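Local coordinates for protein aldehyde dehydrogenase (Bartonella henselae, PDB 3I44) that probably oxidises aldehydes to carboxylic acids with NAD(P)+ as the hydride acceptor, at residues A[24-36]-A[212-225]. The protein carries 1 engineered substitution. Sequence-based numbering, arbitrary orientation.
Sequences NKRKFYINGLWDD and DEAALPSGVFNLIN
Tyr29 and Leu223 form an antiparallel hydrogen-bonded pair, a single bridge that joins the N-terminal hairpin to strand 221-223. Leu223 N donates a hydrogen bond to Tyr29 O at 2.8 Å, and Tyr29 N donates one to Leu223 O at 2.9 Å. Two residues after Tyr29, the backbone bonds a side chain instead: Asn31 N points almost straight at Asn222 OD1 (3.0 Å, 174° at the hydrogen), while Asn222 ND2 binds Gly219 O and Met192 O, so the amide is fixed from both ends. The tight part is made by Phe28, Tyr29, Leu223 and Ile224. Ile224 CA sits over one face of the Phe28 ring, 4.3 Å from its centroid, and Ile224 CG2 touches Ile30 CD1 at 3.9 Å. In buried Tyr29, CG lies opposite the backbone N (chi1 -174°), which carries the ring past the Phe221 carbonyl to Asp212 of helix 202-213. There Tyr29 OH donates to Asp212 OD1 at 2.6 Å, meeting the anti side 32° out of the carboxylate plane. The margin from Asp212 to the type I' hairpin turn is looser and wetter: one water joins Tyr29 OH to Leu216 O, another links Asp212 OD2 to Trp34 NE1, and a third ties Gly32 N, Gly219 N and Phe221 O together where the turn, with exposed Asn31, faces exposed Ser218. Strand 221-223 runs parallel to strand 191-195, at the rim of what is probably the Rossmann-like cofactor-binding domain; strand 23-30 pairs with 52-58, and helix 62-79 touches Phe28, Asn31 and Asn222, so the bridge links two sheets beside that helix.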
loop_
_atom_site.group_PDB
_atom_site.type_symbol
_atom_site.label_atom_id
_atom_site.label_comp_id
_atom_site.label_asym_id
_atom_site.label_seq_id
_atom_site.Cartn_x
_atom_site.Cartn_y
_atom_site.Cartn_z
ATOM N N ASN A 24 -37.843 0.086 12.635
ATOM C CA ASN A 24 -37.206 1.312 13.127
ATOM C C ASN A 24 -35.753 1.011 13.479
ATOM O O ASN A 24 -35.485 0.365 14.489
ATOM C CB ASN A 24 -37.942 1.833 14.369
ATOM C CG ASN A 24 -37.515 3.235 14.782
ATOM O OD1 ASN A 24 -36.559 3.811 14.265
ATOM N ND2 ASN A 24 -38.248 3.796 15.731
ATOM N N LYS A 25 -34.824 1.506 12.663
ATOM C CA LYS A 25 -33.407 1.141 12.779
ATOM C C LYS A 25 -32.515 2.379 12.687
ATOM O O LYS A 25 -31.497 2.401 11.975
ATOM C CB LYS A 25 -33.055 0.115 11.700
ATOM C CG LYS A 25 -33.687 -1.256 11.929
ATOM C CD LYS A 25 -33.027 -2.024 13.098
ATOM C CE LYS A 25 -33.758 -3.339 13.348
ATOM N NZ LYS A 25 -33.262 -4.083 14.563
ATOM N N ARG A 26 -32.904 3.404 13.440
ATOM C CA ARG A 26 -32.299 4.717 13.334
ATOM C C ARG A 26 -31.039 4.858 14.170
ATOM O O ARG A 26 -30.352 5.865 14.048
ATOM C CB ARG A 26 -33.293 5.810 13.786
ATOM C CG ARG A 26 -34.457 6.094 12.824
ATOM C CD ARG A 26 -35.224 7.330 13.320
ATOM N NE ARG A 26 -36.232 7.795 12.374
ATOM C CZ ARG A 26 -37.431 7.236 12.224
ATOM N NH1 ARG A 26 -37.801 6.177 12.938
ATOM N NH2 ARG A 26 -38.275 7.751 11.343
ATOM N N LYS A 27 -30.760 3.891 15.039
ATOM C CA LYS A 27 -29.717 4.049 16.034
ATOM C C LYS A 27 -28.366 3.599 15.457
ATOM O O LYS A 27 -28.328 2.872 14.444
ATOM C CB LYS A 27 -30.052 3.269 17.306
ATOM C CG LYS A 27 -31.230 3.859 18.170
ATOM C CD LYS A 27 -31.410 3.018 19.442
ATOM C CE LYS A 27 -32.768 3.217 20.127
ATOM N NZ LYS A 27 -32.927 4.616 20.532
ATOM N N PHE A 28 -27.286 4.086 16.095
ATOM C CA PHE A 28 -25.895 3.695 15.823
ATOM C C PHE A 28 -25.354 2.893 17.018
ATOM O O PHE A 28 -25.877 3.014 18.110
ATOM C CB PHE A 28 -25.022 4.928 15.588
ATOM C CG PHE A 28 -25.478 5.811 14.446
ATOM C CD1 PHE A 28 -26.122 5.290 13.344
ATOM C CD2 PHE A 28 -25.223 7.176 14.478
ATOM C CE1 PHE A 28 -26.531 6.105 12.303
ATOM C CE2 PHE A 28 -25.608 8.001 13.423
ATOM C CZ PHE A 28 -26.277 7.467 12.335
ATOM N N TYR A 29 -24.353 2.044 16.794
ATOM C CA TYR A 29 -23.754 1.253 17.872
ATOM C C TYR A 29 -22.377 1.853 18.187
ATOM O O TYR A 29 -21.398 1.709 17.415
ATOM C CB TYR A 29 -23.672 -0.235 17.521
ATOM C CG TYR A 29 -23.182 -1.110 18.664
ATOM C CD1 TYR A 29 -24.020 -1.462 19.719
ATOM C CD2 TYR A 29 -21.887 -1.596 18.676
ATOM C CE1 TYR A 29 -23.576 -2.277 20.775
ATOM C CE2 TYR A 29 -21.433 -2.410 19.699
ATOM C CZ TYR A 29 -22.273 -2.735 20.759
ATOM O OH TYR A 29 -21.797 -3.530 21.776
ATOM N N ILE A 30 -22.334 2.608 19.285
ATOM C CA ILE A 30 -21.145 3.346 19.657
ATOM C C ILE A 30 -20.840 3.077 21.136
ATOM O O ILE A 30 -21.704 3.246 21.988
ATOM C CB ILE A 30 -21.279 4.855 19.416
ATOM C CG1 ILE A 30 -21.612 5.142 17.937
ATOM C CG2 ILE A 30 -19.961 5.544 19.813
ATOM C CD1 ILE A 30 -21.894 6.648 17.564
ATOM N N ASN A 31 -19.614 2.630 21.404
ATOM C CA ASN A 31 -19.144 2.384 22.747
ATOM C C ASN A 31 -20.045 1.431 23.534
ATOM O O ASN A 31 -20.379 1.681 24.680
ATOM C CB ASN A 31 -18.958 3.721 23.486
ATOM C CG ASN A 31 -17.863 3.664 24.546
ATOM O OD1 ASN A 31 -16.958 2.815 24.521
ATOM N ND2 ASN A 31 -17.931 4.586 25.470
ATOM N N GLY A 32 -20.429 0.329 22.901
ATOM C CA GLY A 32 -21.181 -0.719 23.571
ATOM C C GLY A 32 -22.682 -0.497 23.691
ATOM O O GLY A 32 -23.341 -1.308 24.294
ATOM N N LEU A 33 -23.214 0.572 23.094
ATOM C CA LEU A 33 -24.625 0.943 23.235
ATOM C C LEU A 33 -25.230 1.400 21.913
ATOM O O LEU A 33 -24.552 2.067 21.105
ATOM C CB LEU A 33 -24.775 2.114 24.225
ATOM C CG LEU A 33 -24.414 1.870 25.701
ATOM C CD1 LEU A 33 -24.532 3.176 26.486
ATOM C CD2 LEU A 33 -25.310 0.800 26.316
ATOM N N TRP A 34 -26.506 1.083 21.723
ATOM C CA TRP A 34 -27.279 1.628 20.604
ATOM C C TRP A 34 -27.770 3.014 21.001
ATOM O O TRP A 34 -28.498 3.131 21.980
ATOM C CB TRP A 34 -28.457 0.713 20.248
ATOM C CG TRP A 34 -28.019 -0.540 19.603
ATOM C CD1 TRP A 34 -27.871 -1.757 20.187
ATOM C CD2 TRP A 34 -27.655 -0.700 18.233
ATOM N NE1 TRP A 34 -27.421 -2.675 19.261
ATOM C CE2 TRP A 34 -27.286 -2.050 18.053
ATOM C CE3 TRP A 34 -27.601 0.164 17.141
ATOM C CZ2 TRP A 34 -26.866 -2.549 16.827
ATOM C CZ3 TRP A 34 -27.190 -0.339 15.919
ATOM C CH2 TRP A 34 -26.830 -1.686 15.783
ATOM N N ASP A 35 -27.365 4.051 20.269
ATOM C CA ASP A 35 -27.750 5.425 20.606
ATOM C C ASP A 35 -28.257 6.174 19.369
ATOM O O ASP A 35 -27.932 5.801 18.224
ATOM C CB ASP A 35 -26.555 6.171 21.229
ATOM C CG ASP A 35 -26.968 7.458 21.975
ATOM O OD1 ASP A 35 -28.171 7.624 22.375
ATOM O OD2 ASP A 35 -26.063 8.306 22.159
ATOM N N ASP A 36 -29.055 7.227 19.618
ATOM C CA ASP A 36 -29.598 8.097 18.566
ATOM C C ASP A 36 -28.486 8.844 17.858
ATOM O O ASP A 36 -27.486 9.140 18.459
ATOM C CB ASP A 36 -30.557 9.146 19.185
ATOM C CG ASP A 36 -31.758 8.515 19.915
ATOM O OD1 ASP A 36 -32.181 7.382 19.586
ATOM O OD2 ASP A 36 -32.292 9.176 20.828
ATOM N N ASP A 212 -22.203 -7.481 20.067
ATOM C CA ASP A 212 -22.638 -7.001 21.361
ATOM C C ASP A 212 -22.981 -8.177 22.281
ATOM O O ASP A 212 -22.599 -8.185 23.429
ATOM C CB ASP A 212 -23.847 -6.118 21.147
ATOM C CG ASP A 212 -24.367 -5.529 22.431
ATOM O OD1 ASP A 212 -23.612 -4.871 23.145
ATOM O OD2 ASP A 212 -25.550 -5.708 22.682
ATOM N N GLU A 213 -23.696 -9.171 21.746
ATOM C CA GLU A 213 -24.041 -10.389 22.495
ATOM C C GLU A 213 -22.785 -11.204 22.851
ATOM O O GLU A 213 -22.748 -11.894 23.874
ATOM C CB GLU A 213 -25.030 -11.244 21.708
ATOM C CG GLU A 213 -25.566 -12.462 22.504
ATOM C CD GLU A 213 -26.626 -13.301 21.768
ATOM O OE1 GLU A 213 -26.894 -14.434 22.237
ATOM O OE2 GLU A 213 -27.179 -12.853 20.734
ATOM N N ALA A 214 -21.762 -11.116 22.006
ATOM C CA ALA A 214 -20.448 -11.723 22.276
ATOM C C ALA A 214 -19.672 -11.001 23.379
ATOM O O ALA A 214 -18.591 -11.441 23.755
ATOM C CB ALA A 214 -19.606 -11.776 20.983
ATOM N N ALA A 215 -20.213 -9.885 23.878
ATOM C CA ALA A 215 -19.599 -9.105 24.947
ATOM C C ALA A 215 -18.220 -8.548 24.582
ATOM O O ALA A 215 -17.369 -8.360 25.421
ATOM C CB ALA A 215 -19.545 -9.908 26.285
ATOM N N LEU A 216 -18.032 -8.233 23.312
ATOM C CA LEU A 216 -16.839 -7.536 22.873
ATOM C C LEU A 216 -16.765 -6.212 23.654
ATOM O O LEU A 216 -17.778 -5.520 23.772
ATOM C CB LEU A 216 -16.938 -7.296 21.358
ATOM C CG LEU A 216 -15.682 -7.119 20.540
ATOM C CD1 LEU A 216 -14.774 -8.373 20.565
ATOM C CD2 LEU A 216 -16.097 -6.714 19.152
ATOM N N PRO A 217 -15.581 -5.862 24.215
ATOM C CA PRO A 217 -15.463 -4.666 25.047
ATOM C C PRO A 217 -15.921 -3.388 24.365
ATOM O O PRO A 217 -15.747 -3.200 23.141
ATOM C CB PRO A 217 -13.970 -4.588 25.349
ATOM C CG PRO A 217 -13.486 -5.960 25.232
ATOM C CD PRO A 217 -14.294 -6.572 24.121
ATOM N N SER A 218 -16.514 -2.517 25.162
ATOM C CA SER A 218 -17.032 -1.246 24.670
ATOM C C SER A 218 -16.030 -0.431 23.841
ATOM O O SER A 218 -14.904 -0.156 24.257
ATOM C CB SER A 218 -17.536 -0.425 25.869
ATOM O OG SER A 218 -18.590 -1.137 26.507
ATOM N N GLY A 219 -16.439 -0.049 22.647
ATOM C CA GLY A 219 -15.628 0.829 21.810
ATOM C C GLY A 219 -14.711 0.104 20.832
ATOM O O GLY A 219 -14.131 0.742 19.916
ATOM N N VAL A 220 -14.554 -1.212 21.006
ATOM C CA VAL A 220 -13.710 -1.988 20.082
ATOM C C VAL A 220 -14.323 -1.983 18.682
ATOM O O VAL A 220 -13.622 -1.774 17.676
ATOM C CB VAL A 220 -13.509 -3.411 20.619
ATOM C CG1 VAL A 220 -12.746 -4.282 19.633
ATOM C CG2 VAL A 220 -12.774 -3.341 21.998
ATOM N N PHE A 221 -15.631 -2.206 18.620
ATOM C CA PHE A 221 -16.335 -2.179 17.376
ATOM C C PHE A 221 -17.454 -1.144 17.429
ATOM O O PHE A 221 -18.263 -1.161 18.340
ATOM C CB PHE A 221 -16.907 -3.573 17.051
ATOM C CG PHE A 221 -17.828 -3.568 15.887
ATOM C CD1 PHE A 221 -17.330 -3.662 14.584
ATOM C CD2 PHE A 221 -19.206 -3.399 16.078
ATOM C CE1 PHE A 221 -18.188 -3.614 13.490
ATOM C CE2 PHE A 221 -20.069 -3.351 15.010
ATOM C CZ PHE A 221 -19.572 -3.470 13.701
ATOM N N ASN A 222 -17.521 -0.282 16.410
ATOM C CA ASN A 222 -18.547 0.767 16.353
ATOM C C ASN A 222 -19.150 0.825 14.957
ATOM O O ASN A 222 -18.434 0.655 13.954
ATOM C CB ASN A 222 -17.948 2.140 16.721
ATOM C CG ASN A 222 -17.205 2.110 18.018
ATOM O OD1 ASN A 222 -17.792 2.320 19.081
ATOM N ND2 ASN A 222 -15.882 1.788 17.958
ATOM N N LEU A 223 -20.464 1.039 14.887
ATOM C CA LEU A 223 -21.179 1.094 13.626
ATOM C C LEU A 223 -21.964 2.403 13.540
ATOM O O LEU A 223 -22.755 2.721 14.446
ATOM C CB LEU A 223 -22.107 -0.137 13.436
ATOM C CG LEU A 223 -22.924 -0.185 12.110
ATOM C CD1 LEU A 223 -23.360 -1.604 11.740
ATOM C CD2 LEU A 223 -24.171 0.705 12.185
ATOM N N ILE A 224 -21.691 3.165 12.488
ATOM C CA ILE A 224 -22.493 4.332 12.140
ATOM C C ILE A 224 -22.949 4.171 10.693
ATOM O O ILE A 224 -22.188 3.693 9.851
ATOM C CB ILE A 224 -21.731 5.682 12.307
ATOM C CG1 ILE A 224 -20.481 5.723 11.415
ATOM C CG2 ILE A 224 -21.408 5.921 13.777
ATOM C CD1 ILE A 224 -19.709 7.024 11.454
ATOM N N ASN A 225 -24.200 4.503 10.412
ATOM C CA ASN A 225 -24.687 4.524 9.030
ATOM C C ASN A 225 -24.412 5.882 8.417
ATOM O O ASN A 225 -24.153 6.870 9.129
ATOM C CB ASN A 225 -26.177 4.177 8.962
ATOM C CG ASN A 225 -26.445 2.709 9.237
ATOM O OD1 ASN A 225 -27.292 2.351 10.062
ATOM N ND2 ASN A 225 -25.692 1.850 8.572
HETATM O O HOH W 1 -19.548 -4.963 21.068
HETATM O O HOH W 2 -18.593 -0.678 20.933
HETATM O O HOH W 3 -27.351 -5.358 20.418
#